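Local coordinates for protein ornithine decarboxylase (Entamoeba histolytica, PDB 4AIB) that probably catalyses the pyridoxal 5'-phosphate-dependent decarboxylation of L-ornithine to putrescine, the entry step to polyamine synthesis, as a homodimer, at residues F28-E34 with V380-L386; C58-L64 with A263-F267. All coordinates share one frame; numbering follows the deposited sequence.

Contact 1. Residues F28-E34 with V380-L386; sequences FWIFDTE and VIYTLPL
Phe28 and Tyr382 meet in an offset edge-to-face pair, the edge of the tyrosine directed at the face of the phenylalanine, with ring planes at 88° and centroids 5.5 Å apart. Phe28 has its CG between the backbone N and the carbonyl carbon (chi1 63°), which sets the ring across the tyrosine rather than alongside it, CD1 lying 3.7 Å from Tyr382 CD2. Four backbone hydrogen bonds join the strands: Trp29 N to Val380 O, Tyr382 N to Trp29 O, Phe31 N to Tyr382 O, each 2.8 Å, and Leu384 N to Phe31 O. This is a parallel strand pair at the edge of the mixed sheet of the beta domain, the second domain beside the barrel in this class of decarboxylase; on its other side strand 27-31 pairs antiparallel with strand 267-281. On the face bearing Phe28, Ile30 and Tyr382, helix 6-16 packs with Leu15 on Phe28 and Phe11 on Ile30 and Leu384. Here Ile30 CG2 packs 3.8 Å from Leu384 CD1. On the opposite face Trp29 CB rests on Ile381 CG1 and Phe31 CB on Ile381 CG2, while the Phe31 ring, with CG anti to the backbone N (chi1 -174°), leads away to Leu64 and Leu67 of helix 62-70. Packing is looser beyond Asp32. Asp32, the N-cap of helix 33-46, has OD2 hydrogen-bonded to His268 NE2, while OD1 makes a weak bond to Gly35 N and lies beside Leu384 CD2. On the solvent side, Thr33 CB meets the methyl Leu386 CD2 at 3.5 Å, the two side chains crossing at about a right angle, and the exposed Glu34 runs alongside Leu386, pointing the other way, with OE2 beside Leu386 CB.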
ATOM      1  N   PHE A  28     -15.672   7.223   9.178  1.00 36.34           N
ATOM      2  CA  PHE A  28     -15.392   8.652   9.054  1.00 34.96           C
ATOM      3  C   PHE A  28     -14.267   9.103   9.986  1.00 34.18           C
ATOM      4  O   PHE A  28     -14.043   8.503  11.040  1.00 34.99           O
ATOM      5  CB  PHE A  28     -16.662   9.493   9.270  1.00 34.27           C
ATOM      6  CG  PHE A  28     -17.257   9.374  10.647  1.00 32.23           C
ATOM      7  CD1 PHE A  28     -16.855  10.227  11.672  1.00 31.94           C
ATOM      8  CD2 PHE A  28     -18.237   8.424  10.916  1.00 31.86           C
ATOM      9  CE1 PHE A  28     -17.406  10.124  12.940  1.00 33.15           C
ATOM     10  CE2 PHE A  28     -18.793   8.318  12.183  1.00 32.52           C
ATOM     11  CZ  PHE A  28     -18.379   9.170  13.195  1.00 32.58           C
ATOM     12  N   TRP A  29     -13.569  10.163   9.585  1.00 32.19           N
ATOM     13  CA  TRP A  29     -12.456  10.709  10.358  1.00 30.19           C
ATOM     14  C   TRP A  29     -12.883  11.875  11.202  1.00 30.09           C
ATOM     15  O   TRP A  29     -13.745  12.659  10.800  1.00 29.07           O
ATOM     16  CB  TRP A  29     -11.328  11.138   9.429  1.00 27.57           C
ATOM     17  CG  TRP A  29     -10.692  10.003   8.661  1.00 27.22           C
ATOM     18  CD1 TRP A  29     -11.022   9.550   7.386  1.00 27.95           C
ATOM     19  CD2 TRP A  29      -9.582   9.143   9.095  1.00 28.56           C
ATOM     20  NE1 TRP A  29     -10.218   8.499   7.015  1.00 28.27           N
ATOM     21  CE2 TRP A  29      -9.334   8.205   7.991  1.00 27.98           C
ATOM     22  CE3 TRP A  29      -8.799   9.058  10.240  1.00 26.43           C
ATOM     23  CZ2 TRP A  29      -8.343   7.236   8.059  1.00 24.91           C
ATOM     24  CZ3 TRP A  29      -7.803   8.076  10.296  1.00 25.97           C
ATOM     25  CH2 TRP A  29      -7.582   7.189   9.232  1.00 23.83           C
ATOM     26  N   ILE A  30     -12.284  11.998  12.385  1.00 31.23           N
ATOM     27  CA  ILE A  30     -12.491  13.164  13.242  1.00 33.27           C
ATOM     28  C   ILE A  30     -11.186  13.947  13.365  1.00 33.78           C
ATOM     29  O   ILE A  30     -10.184  13.429  13.865  1.00 33.16           O
ATOM     30  CB  ILE A  30     -13.037  12.787  14.640  1.00 20.00           C
ATOM     31  CG1 ILE A  30     -14.435  12.165  14.522  1.00 20.00           C
ATOM     32  CG2 ILE A  30     -13.078  14.011  15.549  1.00 20.00           C
ATOM     33  CD1 ILE A  30     -14.988  11.613  15.822  1.00 20.00           C
ATOM     34  N   PHE A  31     -11.207  15.192  12.896  1.00 35.19           N
ATOM     35  CA  PHE A  31     -10.027  16.048  12.920  1.00 35.17           C
ATOM     36  C   PHE A  31      -9.895  16.775  14.259  1.00 35.58           C
ATOM     37  O   PHE A  31     -10.627  17.730  14.539  1.00 36.23           O
ATOM     38  CB  PHE A  31     -10.052  17.038  11.747  1.00 35.98           C
ATOM     39  CG  PHE A  31      -8.799  17.859  11.612  1.00 39.43           C
ATOM     40  CD1 PHE A  31      -7.567  17.249  11.398  1.00 41.35           C
ATOM     41  CD2 PHE A  31      -8.852  19.246  11.684  1.00 39.99           C
ATOM     42  CE1 PHE A  31      -6.411  18.005  11.270  1.00 41.88           C
ATOM     43  CE2 PHE A  31      -7.700  20.009  11.557  1.00 41.04           C
ATOM     44  CZ  PHE A  31      -6.479  19.386  11.349  1.00 41.81           C
ATOM     45  N   ASP A  32      -8.963  16.301  15.081  1.00 35.85           N
ATOM     46  CA  ASP A  32      -8.707  16.876  16.399  1.00 34.51           C
ATOM     47  C   ASP A  32      -7.748  18.055  16.272  1.00 33.43           C
ATOM     48  O   ASP A  32      -6.528  17.881  16.270  1.00 31.94           O
ATOM     49  CB  ASP A  32      -8.138  15.810  17.345  1.00 32.73           C
ATOM     50  CG  ASP A  32      -8.270  16.186  18.817  1.00 31.98           C
ATOM     51  OD1 ASP A  32      -8.565  17.360  19.130  1.00 31.38           O
ATOM     52  OD2 ASP A  32      -8.077  15.295  19.670  1.00 31.66           O
ATOM     53  N   THR A  33      -8.315  19.254  16.162  1.00 34.51           N
ATOM     54  CA  THR A  33      -7.538  20.481  15.991  1.00 34.97           C
ATOM     55  C   THR A  33      -6.693  20.782  17.230  1.00 37.59           C
ATOM     56  O   THR A  33      -5.532  21.181  17.111  1.00 37.89           O
ATOM     57  CB  THR A  33      -8.448  21.685  15.669  1.00 32.87           C
ATOM     58  OG1 THR A  33      -9.486  21.280  14.770  1.00 31.64           O
ATOM     59  CG2 THR A  33      -7.655  22.822  15.045  1.00 30.28           C
ATOM     60  N   GLU A  34      -7.278  20.577  18.409  1.00 39.76           N
ATOM     61  CA  GLU A  34      -6.576  20.769  19.681  1.00 41.08           C
ATOM     62  C   GLU A  34      -5.458  19.751  19.880  1.00 39.88           C
ATOM     63  O   GLU A  34      -4.444  20.054  20.508  1.00 40.08           O
ATOM     64  CB  GLU A  34      -7.552  20.703  20.857  1.00 44.92           C
ATOM     65  CG  GLU A  34      -8.392  21.958  21.050  1.00 53.04           C
ATOM     66  CD  GLU A  34      -9.126  21.979  22.380  1.00 57.12           C
ATOM     67  OE1 GLU A  34      -8.514  21.633  23.415  1.00 60.70           O
ATOM     68  OE2 GLU A  34     -10.318  22.353  22.391  1.00 58.44           O
ATOM     69  N   VAL A 380     -15.370  10.508   4.994  1.00 56.89           N
ATOM     70  CA  VAL A 380     -15.589  11.936   5.229  1.00 49.75           C
ATOM     71  C   VAL A 380     -14.842  12.357   6.495  1.00 46.40           C
ATOM     72  O   VAL A 380     -14.749  11.585   7.450  1.00 45.11           O
ATOM     73  CB  VAL A 380     -17.096  12.262   5.378  1.00 48.60           C
ATOM     74  CG1 VAL A 380     -17.333  13.767   5.401  1.00 44.29           C
ATOM     75  CG2 VAL A 380     -17.900  11.626   4.252  1.00 46.28           C
ATOM     76  N   ILE A 381     -14.306  13.577   6.493  1.00 42.99           N
ATOM     77  CA  ILE A 381     -13.584  14.112   7.649  1.00 39.38           C
ATOM     78  C   ILE A 381     -14.397  15.214   8.335  1.00 37.61           C
ATOM     79  O   ILE A 381     -14.695  16.247   7.732  1.00 37.37           O
ATOM     80  CB  ILE A 381     -12.182  14.644   7.261  1.00 20.00           C
ATOM     81  CG1 ILE A 381     -11.392  13.575   6.491  1.00 20.00           C
ATOM     82  CG2 ILE A 381     -11.415  15.095   8.500  1.00 20.00           C
ATOM     83  CD1 ILE A 381     -10.233  14.116   5.677  1.00 20.00           C
ATOM     84  N   TYR A 382     -14.754  14.974   9.595  1.00 36.82           N
ATOM     85  CA  TYR A 382     -15.493  15.945  10.402  1.00 35.43           C
ATOM     86  C   TYR A 382     -14.575  16.581  11.445  1.00 33.32           C
ATOM     87  O   TYR A 382     -13.873  15.879  12.174  1.00 33.97           O
ATOM     88  CB  TYR A 382     -16.687  15.282  11.099  1.00 36.65           C
ATOM     89  CG  TYR A 382     -17.689  14.638  10.165  1.00 38.99           C
ATOM     90  CD1 TYR A 382     -18.756  15.368   9.642  1.00 39.19           C
ATOM     91  CD2 TYR A 382     -17.578  13.291   9.813  1.00 40.56           C
ATOM     92  CE1 TYR A 382     -19.678  14.779   8.788  1.00 41.32           C
ATOM     93  CE2 TYR A 382     -18.494  12.695   8.960  1.00 43.73           C
ATOM     94  CZ  TYR A 382     -19.541  13.441   8.451  1.00 43.64           C
ATOM     95  OH  TYR A 382     -20.451  12.849   7.606  1.00 45.74           O
ATOM     96  N   THR A 383     -14.580  17.908  11.511  1.00 29.84           N
ATOM     97  CA  THR A 383     -13.750  18.633  12.470  1.00 26.72           C
ATOM     98  C   THR A 383     -14.382  18.597  13.861  1.00 27.11           C
ATOM     99  O   THR A 383     -15.578  18.858  14.018  1.00 26.50           O
ATOM    100  CB  THR A 383     -13.503  20.092  12.025  1.00 25.78           C
ATOM    101  OG1 THR A 383     -13.063  20.110  10.661  1.00 23.91           O
ATOM    102  CG2 THR A 383     -12.442  20.759  12.897  1.00 23.44           C
ATOM    103  N   LEU A 384     -13.566  18.258  14.858  1.00 27.44           N
ATOM    104  CA  LEU A 384     -13.995  18.209  16.253  1.00 28.24           C
ATOM    105  C   LEU A 384     -14.306  19.613  16.780  1.00 29.41           C
ATOM    106  O   LEU A 384     -13.512  20.538  16.581  1.00 32.01           O
ATOM    107  CB  LEU A 384     -12.916  17.540  17.114  1.00 26.37           C
ATOM    108  CG  LEU A 384     -13.213  17.201  18.580  1.00 27.29           C
ATOM    109  CD1 LEU A 384     -14.100  15.971  18.701  1.00 26.80           C
ATOM    110  CD2 LEU A 384     -11.917  16.993  19.348  1.00 25.25           C
ATOM    111  N   PRO A 385     -15.468  19.776  17.444  1.00 29.46           N
ATOM    112  CA  PRO A 385     -15.878  21.061  18.019  1.00 29.03           C
ATOM    113  C   PRO A 385     -14.968  21.509  19.159  1.00 28.72           C
ATOM    114  O   PRO A 385     -14.519  20.684  19.961  1.00 26.28           O
ATOM    115  CB  PRO A 385     -17.289  20.777  18.548  1.00 25.76           C
ATOM    116  CG  PRO A 385     -17.346  19.300  18.735  1.00 28.15           C
ATOM    117  CD  PRO A 385     -16.502  18.742  17.631  1.00 29.12           C
ATOM    118  N   LEU A 386     -14.708  22.812  19.219  1.00 29.44           N
ATOM    119  CA  LEU A 386     -13.833  23.396  20.235  1.00 29.42           C
ATOM    120  C   LEU A 386     -14.205  24.847  20.506  1.00 26.59           C
ATOM    121  O   LEU A 386     -14.621  25.561  19.596  1.00  2.00           O
ATOM    122  CB  LEU A 386     -12.361  23.286  19.812  1.00 20.00           C
ATOM    123  CG  LEU A 386     -11.981  23.632  18.366  1.00 20.00           C
ATOM    124  CD1 LEU A 386     -11.399  25.033  18.250  1.00 20.00           C
ATOM    125  CD2 LEU A 386     -11.017  22.594  17.820  1.00 20.00           C
TER

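Contact 2. Residues C58-L64 with A263-F267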
ATOM      1  N   CYS A  58       4.090  11.637   5.608  1.00 37.57           N
ATOM      2  CA  CYS A  58       3.392  10.921   6.676  1.00 37.74           C
ATOM      3  C   CYS A  58       1.875  11.098   6.586  1.00 37.01           C
ATOM      4  O   CYS A  58       1.128  10.120   6.655  1.00 36.07           O
ATOM      5  CB  CYS A  58       3.907  11.361   8.049  1.00 39.64           C
ATOM      6  SG  CYS A  58       3.373  10.296   9.409  1.00 42.23           S
ATOM      7  N   ASN A  59       1.433  12.345   6.431  1.00 36.73           N
ATOM      8  CA  ASN A  59       0.019  12.664   6.230  1.00 36.39           C
ATOM      9  C   ASN A  59      -0.146  13.981   5.465  1.00 36.33           C
ATOM     10  O   ASN A  59      -0.015  15.059   6.049  1.00 36.39           O
ATOM     11  CB  ASN A  59      -0.729  12.714   7.569  1.00 36.19           C
ATOM     12  CG  ASN A  59      -2.236  12.596   7.409  1.00 36.24           C
ATOM     13  OD1 ASN A  59      -2.802  12.974   6.381  1.00 33.28           O
ATOM     14  ND2 ASN A  59      -2.895  12.073   8.435  1.00 35.44           N
ATOM     15  N   PRO A  60      -0.433  13.894   4.150  1.00 36.55           N
ATOM     16  CA  PRO A  60      -0.545  15.075   3.293  1.00 36.86           C
ATOM     17  C   PRO A  60      -1.951  15.691   3.217  1.00 38.46           C
ATOM     18  O   PRO A  60      -2.262  16.383   2.242  1.00 39.01           O
ATOM     19  CB  PRO A  60      -0.118  14.539   1.924  1.00 35.70           C
ATOM     20  CG  PRO A  60      -0.535  13.108   1.939  1.00 35.13           C
ATOM     21  CD  PRO A  60      -0.537  12.644   3.373  1.00 35.45           C
ATOM     22  N   GLU A  61      -2.778  15.453   4.234  1.00 39.58           N
ATOM     23  CA  GLU A  61      -4.128  16.022   4.296  1.00 40.42           C
ATOM     24  C   GLU A  61      -4.048  17.547   4.378  1.00 40.62           C
ATOM     25  O   GLU A  61      -3.446  18.081   5.311  1.00 41.13           O
ATOM     26  CB  GLU A  61      -4.900  15.455   5.493  1.00 42.05           C
ATOM     27  CG  GLU A  61      -6.418  15.467   5.350  1.00 44.12           C
ATOM     28  CD  GLU A  61      -7.052  16.787   5.757  1.00 46.29           C
ATOM     29  OE1 GLU A  61      -7.175  17.685   4.902  1.00 45.96           O
ATOM     30  OE2 GLU A  61      -7.451  16.919   6.932  1.00 48.36           O
ATOM     31  N   PRO A  62      -4.651  18.247   3.393  1.00 42.00           N
ATOM     32  CA  PRO A  62      -4.617  19.709   3.256  1.00 41.32           C
ATOM     33  C   PRO A  62      -4.825  20.498   4.555  1.00 41.26           C
ATOM     34  O   PRO A  62      -4.123  21.484   4.783  1.00 40.67           O
ATOM     35  CB  PRO A  62      -5.759  19.989   2.280  1.00 41.24           C
ATOM     36  CG  PRO A  62      -5.789  18.781   1.411  1.00 41.18           C
ATOM     37  CD  PRO A  62      -5.385  17.618   2.276  1.00 41.18           C
ATOM     38  N   HIS A  63      -5.770  20.067   5.389  1.00 40.75           N
ATOM     39  CA  HIS A  63      -6.092  20.778   6.630  1.00 40.28           C
ATOM     40  C   HIS A  63      -5.001  20.690   7.659  1.00 38.18           C
ATOM     41  O   HIS A  63      -4.685  21.685   8.312  1.00 36.16           O
ATOM     42  CB  HIS A  63      -7.416  20.290   7.215  1.00 43.77           C
ATOM     43  CG  HIS A  63      -8.605  20.523   6.312  1.00 48.57           C
ATOM     44  ND1 HIS A  63      -9.427  19.529   5.930  1.00 49.44           N
ATOM     45  CD2 HIS A  63      -9.087  21.685   5.712  1.00 49.17           C
ATOM     46  CE1 HIS A  63     -10.390  20.027   5.132  1.00 49.87           C
ATOM     47  NE2 HIS A  63     -10.179  21.346   4.998  1.00 50.33           N
ATOM     48  N   LEU A  64      -4.420  19.500   7.810  1.00 35.02           N
ATOM     49  CA  LEU A  64      -3.331  19.267   8.761  1.00 30.95           C
ATOM     50  C   LEU A  64      -2.046  19.985   8.344  1.00 28.97           C
ATOM     51  O   LEU A  64      -1.370  20.592   9.178  1.00 29.45           O
ATOM     52  CB  LEU A  64      -3.076  17.762   8.930  1.00 31.75           C
ATOM     53  CG  LEU A  64      -1.894  17.283   9.786  1.00 33.31           C
ATOM     54  CD1 LEU A  64      -2.048  17.682  11.248  1.00 33.64           C
ATOM     55  CD2 LEU A  64      -1.720  15.777   9.658  1.00 32.03           C
ATOM     56  N   ALA A 263       1.307  13.790  13.264  1.00 36.85           N
ATOM     57  CA  ALA A 263       0.138  13.235  12.579  1.00 37.63           C
ATOM     58  C   ALA A 263      -0.728  12.307  13.435  1.00 37.34           C
ATOM     59  O   ALA A 263      -1.921  12.153  13.165  1.00 36.60           O
ATOM     60  CB  ALA A 263       0.566  12.526  11.301  1.00 36.10           C
ATOM     61  N   SER A 264      -0.128  11.700  14.460  1.00 36.36           N
ATOM     62  CA  SER A 264      -0.809  10.699  15.289  1.00 34.16           C
ATOM     63  C   SER A 264      -2.081  11.230  15.951  1.00 31.99           C
ATOM     64  O   SER A 264      -3.171  10.717  15.708  1.00 31.46           O
ATOM     65  CB  SER A 264       0.142  10.125  16.347  1.00 35.54           C
ATOM     66  OG  SER A 264       0.547  11.120  17.273  1.00 39.45           O
ATOM     67  N   ASN A 265      -1.937  12.267  16.768  1.00 29.35           N
ATOM     68  CA  ASN A 265      -3.058  12.804  17.535  1.00 26.86           C
ATOM     69  C   ASN A 265      -3.968  13.736  16.731  1.00 25.29           C
ATOM     70  O   ASN A 265      -4.884  14.347  17.284  1.00 25.47           O
ATOM     71  CB  ASN A 265      -2.544  13.507  18.797  1.00 25.72           C
ATOM     72  CG  ASN A 265      -1.629  12.624  19.627  1.00 22.31           C
ATOM     73  OD1 ASN A 265      -1.913  11.447  19.854  1.00 18.49           O
ATOM     74  ND2 ASN A 265      -0.520  13.193  20.087  1.00 23.88           N
ATOM     75  N   ALA A 266      -3.717  13.821  15.426  1.00 22.67           N
ATOM     76  CA  ALA A 266      -4.463  14.706  14.533  1.00 22.31           C
ATOM     77  C   ALA A 266      -5.825  14.142  14.132  1.00 20.91           C
ATOM     78  O   ALA A 266      -6.814  14.876  14.080  1.00 20.58           O
ATOM     79  CB  ALA A 266      -3.638  15.018  13.294  1.00 23.18           C
ATOM     80  N   PHE A 267      -5.866  12.844  13.843  1.00 21.05           N
ATOM     81  CA  PHE A 267      -7.081  12.202  13.349  1.00 21.40           C
ATOM     82  C   PHE A 267      -7.562  11.060  14.238  1.00 22.14           C
ATOM     83  O   PHE A 267      -6.767  10.394  14.904  1.00 22.25           O
ATOM     84  CB  PHE A 267      -6.877  11.693  11.919  1.00 21.81           C
ATOM     85  CG  PHE A 267      -6.723  12.786  10.900  1.00 23.77           C
ATOM     86  CD1 PHE A 267      -7.841  13.384  10.326  1.00 21.88           C
ATOM     87  CD2 PHE A 267      -5.459  13.216  10.508  1.00 22.33           C
ATOM     88  CE1 PHE A 267      -7.701  14.391   9.383  1.00 20.12           C
ATOM     89  CE2 PHE A 267      -5.313  14.223   9.568  1.00 21.57           C
ATOM     90  CZ  PHE A 267      -6.435  14.810   9.004  1.00 17.91           C
TER
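Glu61 brings a carboxylate oxygen, OE2, to the rim of the Phe267 ring, in the ring plane at CZ and CE1, an arrangement in which the ring's slightly positive C-H edge would probably suit the carboxylate. The carboxylate is turned 65° from the ring plane. Residues 58-64 lead from the first strand of the alpha/beta barrel, just after Lys57, the predicted site of cofactor attachment, into helix 62-70; residues 263-267 leave helix 260-264 and enter the beta domain, so the contact sits at the seam of the two domains. The path of residues 58-64 is held by its own side chains. Asn59 OD1 accepts from Glu61 N at 3.3 Å in an Asx turn, and Glu61, the N-cap of helix 62-70, receives His63 N on OE1 at 2.8 Å in a nearly straight bond (175°). A bend at chi2 lets the same glutamate cap the helix with one oxygen and reach Phe267 with the other, while its CG lies 3.7 Å from Phe267 CZ. Asn59 crosses the ring obliquely, its amide plane 24° from the ring plane, and ND2 comes 3.4 Å from Phe267 CE2; that nitrogen also makes a weak hydrogen bond to Gly361 O. The rest of the contact is apolar. Ala263 CB touches both Asn59 CB, at 4.0 Å, and Cys58 SG, at 4.1 Å, which brings the turn after Lys57 against the end of helix 260-264. Leu64 also touches Val36 of helix 33-46, and it divides its two methyls between partners across the seam: CD2 comes to the Phe267 edge near its plane, and CD1 packs 3.7 Å from Ala266 CB.

Overall arrangement
Contact 2 is nested along the chain inside the loop that contact 1 closes: 28-34 comes first, then 58-64, 263-267 and finally 380-386. Their centres lie about 11 Å apart, and they join directly where strand 27-31 meets the start of strand 267-281: Asp32 N probably hydrogen-bonds to Ala266 O at 2.8 Å, and the rings of Phe31 and Phe267 meet with planes at about 45°. Leu64 also touches Phe31, while Ile381 touches both Glu61 and Phe267. Contact 1 thus brings the chain's two terminal regions together in the beta-domain sheet, and contact 2 joins that sheet to the barrel, beside the predicted cofactor lysine.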